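Local coordinates for protein DNA primase (Aquifex aeolicus, PDB 2AU3) that synthesises the short RNA primers that DNA polymerase extends during DNA replication, using a zinc-binding domain and a TOPRIM-containing RNA polymerase core, at residues Arg133-Leu145 and Gly252-Ile264. Sequence-based numbering, arbitrary orientation.
Sequences RGIDPKVARKFDL and GYFDLLRLFSEGI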
loop_
_atom_site.group_PDB
_atom_site.type_symbol
_atom_site.label_atom_id
_atom_site.label_comp_id
_atom_site.label_asym_id
_atom_site.label_seq_id
_atom_site.Cartn_x
_atom_site.Cartn_y
_atom_site.Cartn_z
ATOM N N ARG A 133 7.265 17.371 -3.638
ATOM C CA ARG A 133 8.052 16.134 -3.592
ATOM C C ARG A 133 7.850 15.212 -4.810
ATOM O O ARG A 133 8.346 14.085 -4.823
ATOM C CB ARG A 133 7.737 15.365 -2.301
ATOM C CG ARG A 133 8.120 16.133 -1.018
ATOM C CD ARG A 133 9.530 15.841 -0.506
ATOM N NE ARG A 133 9.665 14.449 -0.058
ATOM C CZ ARG A 133 10.680 13.641 -0.378
ATOM N NH1 ARG A 133 11.677 14.080 -1.158
ATOM N NH2 ARG A 133 10.706 12.393 0.094
ATOM N N GLY A 134 7.114 15.673 -5.817
ATOM C CA GLY A 134 6.936 14.885 -7.026
ATOM C C GLY A 134 5.795 13.872 -7.001
ATOM O O GLY A 134 5.701 13.011 -7.887
ATOM N N ILE A 135 4.920 13.962 -6.003
ATOM C CA ILE A 135 3.717 13.111 -5.993
ATOM C C ILE A 135 2.579 13.762 -6.762
ATOM O O ILE A 135 2.192 14.901 -6.504
ATOM C CB ILE A 135 3.316 12.695 -4.575
ATOM C CG1 ILE A 135 4.465 11.845 -3.976
ATOM C CG2 ILE A 135 1.996 11.848 -4.603
ATOM C CD1 ILE A 135 4.540 11.849 -2.490
ATOM N N ASP A 136 2.066 13.046 -7.745
ATOM C CA ASP A 136 0.987 13.574 -8.564
ATOM C C ASP A 136 -0.312 13.667 -7.739
ATOM O O ASP A 136 -0.655 12.727 -7.022
ATOM C CB ASP A 136 0.767 12.669 -9.770
ATOM C CG ASP A 136 -0.071 13.330 -10.834
ATOM O OD1 ASP A 136 0.491 13.846 -11.828
ATOM O OD2 ASP A 136 -1.302 13.426 -10.738
ATOM N N PRO A 137 -1.041 14.778 -7.863
ATOM C CA PRO A 137 -2.327 14.938 -7.163
ATOM C C PRO A 137 -3.285 13.788 -7.445
ATOM O O PRO A 137 -4.005 13.384 -6.558
ATOM C CB PRO A 137 -2.868 16.258 -7.738
ATOM C CG PRO A 137 -1.646 16.996 -8.101
ATOM C CD PRO A 137 -0.698 15.980 -8.652
ATOM N N LYS A 138 -3.251 13.218 -8.644
ATOM C CA LYS A 138 -4.121 12.066 -8.923
ATOM C C LYS A 138 -3.734 10.879 -8.050
ATOM O O LYS A 138 -4.611 10.176 -7.543
ATOM C CB LYS A 138 -4.063 11.649 -10.389
ATOM C CG LYS A 138 -4.498 12.756 -11.385
ATOM C CD LYS A 138 -4.539 12.208 -12.827
ATOM C CE LYS A 138 -3.178 12.291 -13.539
ATOM N NZ LYS A 138 -2.400 13.571 -13.277
ATOM N N VAL A 139 -2.425 10.665 -7.876
ATOM C CA VAL A 139 -1.916 9.581 -6.999
ATOM C C VAL A 139 -2.206 9.910 -5.541
ATOM O O VAL A 139 -2.607 9.036 -4.789
ATOM C CB VAL A 139 -0.397 9.336 -7.192
ATOM C CG1 VAL A 139 0.192 8.416 -6.076
ATOM C CG2 VAL A 139 -0.134 8.748 -8.556
ATOM N N ALA A 140 -2.023 11.180 -5.134
ATOM C CA ALA A 140 -2.300 11.574 -3.752
ATOM C C ALA A 140 -3.749 11.210 -3.377
ATOM O O ALA A 140 -4.003 10.703 -2.279
ATOM C CB ALA A 140 -2.034 13.095 -3.543
ATOM N N ARG A 141 -4.681 11.454 -4.302
ATOM C CA ARG A 141 -6.088 11.114 -4.114
ATOM C C ARG A 141 -6.395 9.615 -4.161
ATOM O O ARG A 141 -7.181 9.117 -3.337
ATOM C CB ARG A 141 -6.937 11.821 -5.148
ATOM C CG ARG A 141 -7.011 13.329 -4.909
ATOM C CD ARG A 141 -7.967 14.038 -5.833
ATOM N NE ARG A 141 -7.588 13.923 -7.239
ATOM C CZ ARG A 141 -7.008 14.892 -7.961
ATOM N NH1 ARG A 141 -6.696 16.069 -7.406
ATOM N NH2 ARG A 141 -6.723 14.672 -9.236
ATOM N N LYS A 142 -5.782 8.908 -5.121
ATOM C CA LYS A 142 -5.937 7.454 -5.200
ATOM C C LYS A 142 -5.538 6.766 -3.907
ATOM O O LYS A 142 -6.225 5.826 -3.456
ATOM C CB LYS A 142 -5.117 6.859 -6.342
ATOM C CG LYS A 142 -5.247 5.331 -6.438
ATOM C CD LYS A 142 -4.403 4.820 -7.594
ATOM C CE LYS A 142 -4.544 3.318 -7.765
ATOM N NZ LYS A 142 -5.936 2.860 -7.999
ATOM N N PHE A 143 -4.406 7.205 -3.356
ATOM C CA PHE A 143 -3.822 6.606 -2.164
ATOM C C PHE A 143 -4.341 7.210 -0.856
ATOM O O PHE A 143 -3.919 6.793 0.223
ATOM C CB PHE A 143 -2.287 6.665 -2.208
ATOM C CG PHE A 143 -1.674 5.573 -3.050
ATOM C CD1 PHE A 143 -1.229 4.374 -2.466
ATOM C CD2 PHE A 143 -1.606 5.704 -4.410
ATOM C CE1 PHE A 143 -0.675 3.342 -3.259
ATOM C CE2 PHE A 143 -1.053 4.676 -5.208
ATOM C CZ PHE A 143 -0.574 3.482 -4.594
ATOM N N ASP A 144 -5.268 8.163 -0.967
ATOM C CA ASP A 144 -5.962 8.715 0.203
ATOM C C ASP A 144 -4.989 9.440 1.164
ATOM O O ASP A 144 -5.179 9.453 2.377
ATOM C CB ASP A 144 -6.803 7.629 0.925
ATOM C CG ASP A 144 -7.945 7.112 0.064
ATOM O OD1 ASP A 144 -8.139 5.882 -0.019
ATOM O OD2 ASP A 144 -8.699 7.871 -0.596
ATOM N N LEU A 145 -3.983 10.088 0.592
ATOM C CA LEU A 145 -3.052 10.883 1.382
ATOM C C LEU A 145 -3.769 11.918 2.193
ATOM O O LEU A 145 -4.780 12.533 1.734
ATOM C CB LEU A 145 -1.990 11.539 0.515
ATOM C CG LEU A 145 -1.127 10.584 -0.311
ATOM C CD1 LEU A 145 0.143 11.307 -0.635
ATOM C CD2 LEU A 145 -0.829 9.261 0.339
ATOM N N GLY A 252 10.368 2.132 0.259
ATOM C CA GLY A 252 9.413 2.816 1.118
ATOM C C GLY A 252 8.273 3.476 0.353
ATOM O O GLY A 252 8.236 3.413 -0.880
ATOM N N TYR A 253 7.367 4.127 1.088
ATOM C CA TYR A 253 6.125 4.665 0.520
ATOM C C TYR A 253 6.387 5.771 -0.519
ATOM O O TYR A 253 5.662 5.872 -1.506
ATOM C CB TYR A 253 5.225 5.221 1.644
ATOM C CG TYR A 253 5.706 6.532 2.190
ATOM C CD1 TYR A 253 5.251 7.741 1.660
ATOM C CD2 TYR A 253 6.654 6.574 3.210
ATOM C CE1 TYR A 253 5.725 8.948 2.129
ATOM C CE2 TYR A 253 7.133 7.786 3.692
ATOM C CZ TYR A 253 6.654 8.967 3.150
ATOM O OH TYR A 253 7.110 10.178 3.609
ATOM N N PHE A 254 7.376 6.625 -0.258
ATOM C CA PHE A 254 7.637 7.769 -1.128
ATOM C C PHE A 254 8.139 7.265 -2.480
ATOM O O PHE A 254 7.702 7.735 -3.495
ATOM C CB PHE A 254 8.640 8.762 -0.483
ATOM C CG PHE A 254 9.132 9.821 -1.414
ATOM C CD1 PHE A 254 8.321 10.897 -1.761
ATOM C CD2 PHE A 254 10.418 9.738 -1.960
ATOM C CE1 PHE A 254 8.773 11.873 -2.632
ATOM C CE2 PHE A 254 10.881 10.709 -2.841
ATOM C CZ PHE A 254 10.062 11.778 -3.180
ATOM N N ASP A 255 9.025 6.279 -2.493
ATOM C CA ASP A 255 9.463 5.708 -3.782
ATOM C C ASP A 255 8.278 5.117 -4.526
ATOM O O ASP A 255 8.229 5.168 -5.737
ATOM C CB ASP A 255 10.499 4.594 -3.579
ATOM C CG ASP A 255 11.525 4.931 -2.523
ATOM O OD1 ASP A 255 12.458 5.692 -2.836
ATOM O OD2 ASP A 255 11.480 4.465 -1.350
ATOM N N LEU A 256 7.349 4.498 -3.794
ATOM C CA LEU A 256 6.242 3.849 -4.451
ATOM C C LEU A 256 5.330 4.919 -5.057
ATOM O O LEU A 256 4.907 4.810 -6.210
ATOM C CB LEU A 256 5.433 2.965 -3.468
ATOM C CG LEU A 256 4.297 2.127 -4.096
ATOM C CD1 LEU A 256 4.174 0.802 -3.332
ATOM C CD2 LEU A 256 2.932 2.840 -4.114
ATOM N N LEU A 257 5.031 5.953 -4.262
ATOM C CA LEU A 257 4.121 6.996 -4.695
ATOM C C LEU A 257 4.662 7.704 -5.922
ATOM O O LEU A 257 3.890 8.073 -6.814
ATOM C CB LEU A 257 3.881 7.982 -3.573
ATOM C CG LEU A 257 3.122 7.366 -2.407
ATOM C CD1 LEU A 257 2.982 8.375 -1.299
ATOM C CD2 LEU A 257 1.769 6.905 -2.917
ATOM N N ARG A 258 5.988 7.853 -5.976
ATOM C CA ARG A 258 6.669 8.449 -7.115
ATOM C C ARG A 258 6.563 7.594 -8.362
ATOM O O ARG A 258 6.258 8.110 -9.424
ATOM C CB ARG A 258 8.155 8.683 -6.804
ATOM C CG ARG A 258 8.406 9.914 -5.958
ATOM C CD ARG A 258 8.111 11.227 -6.681
ATOM N NE ARG A 258 9.193 11.530 -7.609
ATOM C CZ ARG A 258 9.040 11.757 -8.908
ATOM N NH1 ARG A 258 7.850 11.740 -9.472
ATOM N NH2 ARG A 258 10.090 12.011 -9.649
ATOM N N LEU A 259 6.866 6.300 -8.250
ATOM C CA LEU A 259 6.743 5.406 -9.419
ATOM C C LEU A 259 5.301 5.383 -9.945
ATOM O O LEU A 259 5.050 5.515 -11.162
ATOM C CB LEU A 259 7.259 3.994 -9.074
ATOM C CG LEU A 259 8.698 3.650 -9.510
ATOM C CD1 LEU A 259 9.732 4.497 -8.774
ATOM C CD2 LEU A 259 8.954 2.151 -9.243
ATOM N N PHE A 260 4.333 5.293 -9.024
ATOM C CA PHE A 260 2.900 5.358 -9.393
ATOM C C PHE A 260 2.556 6.708 -10.061
ATOM O O PHE A 260 1.767 6.748 -11.005
ATOM C CB PHE A 260 2.016 5.210 -8.161
ATOM C CG PHE A 260 1.173 3.999 -8.168
ATOM C CD1 PHE A 260 1.652 2.818 -7.615
ATOM C CD2 PHE A 260 -0.083 4.018 -8.732
ATOM C CE1 PHE A 260 0.863 1.684 -7.640
ATOM C CE2 PHE A 260 -0.872 2.889 -8.743
ATOM C CZ PHE A 260 -0.391 1.727 -8.187
ATOM N N SER A 261 3.133 7.794 -9.564
ATOM C CA SER A 261 2.995 9.113 -10.204
ATOM C C SER A 261 3.483 9.103 -11.640
ATOM O O SER A 261 3.022 9.887 -12.471
ATOM C CB SER A 261 3.732 10.188 -9.397
ATOM O OG SER A 261 3.118 10.383 -8.124
ATOM N N GLU A 262 4.412 8.209 -11.951
ATOM C CA GLU A 262 4.985 8.175 -13.285
ATOM C C GLU A 262 4.373 7.050 -14.115
ATOM O O GLU A 262 4.887 6.708 -15.178
ATOM C CB GLU A 262 6.512 8.014 -13.189
ATOM C CG GLU A 262 7.226 9.117 -12.399
ATOM C CD GLU A 262 7.146 10.497 -13.049
ATOM O OE1 GLU A 262 6.832 10.571 -14.249
ATOM O OE2 GLU A 262 7.391 11.518 -12.343
ATOM N N GLY A 263 3.272 6.474 -13.629
ATOM C CA GLY A 263 2.581 5.401 -14.331
ATOM C C GLY A 263 3.229 4.009 -14.227
ATOM O O GLY A 263 2.969 3.129 -15.041
ATOM N N ILE A 264 4.073 3.803 -13.231
ATOM C CA ILE A 264 4.672 2.501 -13.014
ATOM C C ILE A 264 3.932 1.936 -11.807
ATOM O O ILE A 264 4.187 2.353 -10.675
ATOM C CB ILE A 264 6.173 2.653 -12.725
ATOM C CG1 ILE A 264 6.917 3.044 -13.999
ATOM C CG2 ILE A 264 6.784 1.306 -12.269
ATOM C CD1 ILE A 264 8.378 3.439 -13.735
#
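R133 lays its guanidinium flat on the F254 ring, a cation-pi stack with the planes 15° apart. R133 CZ sits 3.6 Å from the ring centroid. Bends at chi2 and chi3 bring the R133 guanidinium over one face of the ring. The opposite face of F254 rests on R258 CG, and R133 O lies at the ring's edge. D136 N donates a nearly straight bond to S261 OG (2.9 Å, 175°). S261 OG in turn donates to L257 O, 2.8 Å away, so the hydroxyl both accepts and donates, and its rotation is fixed by two bonds. R258 NH1 adds a weak bond to G134 O. The same NH1 is held more firmly by E262 OE2, and R258 NE pairs with D330 of helix 329-336.

Between these polar points the packing is apolar. L257 carries much of the apolar contact: its CB meets I135 CG1, and CD2 reaches V139 CG1 at 3.8 Å. The same CD2 covers one face of F143 in a CH-pi contact. F143 turns its edge to the face of F260, a T-shaped pair with centroids 4.9 Å apart. L256 CD2 touches F143 CZ at 3.6 Å.

D136 also N-caps helix 137-142, with OD2 accepting from K138 N. The two helices cross at 124°, their axes 9.3 Å apart. The contact joins the N-terminal part of the DnaG catalytic core to the TOPRIM helix 253-261, which starts two residues after E251, a predicted magnesium ligand.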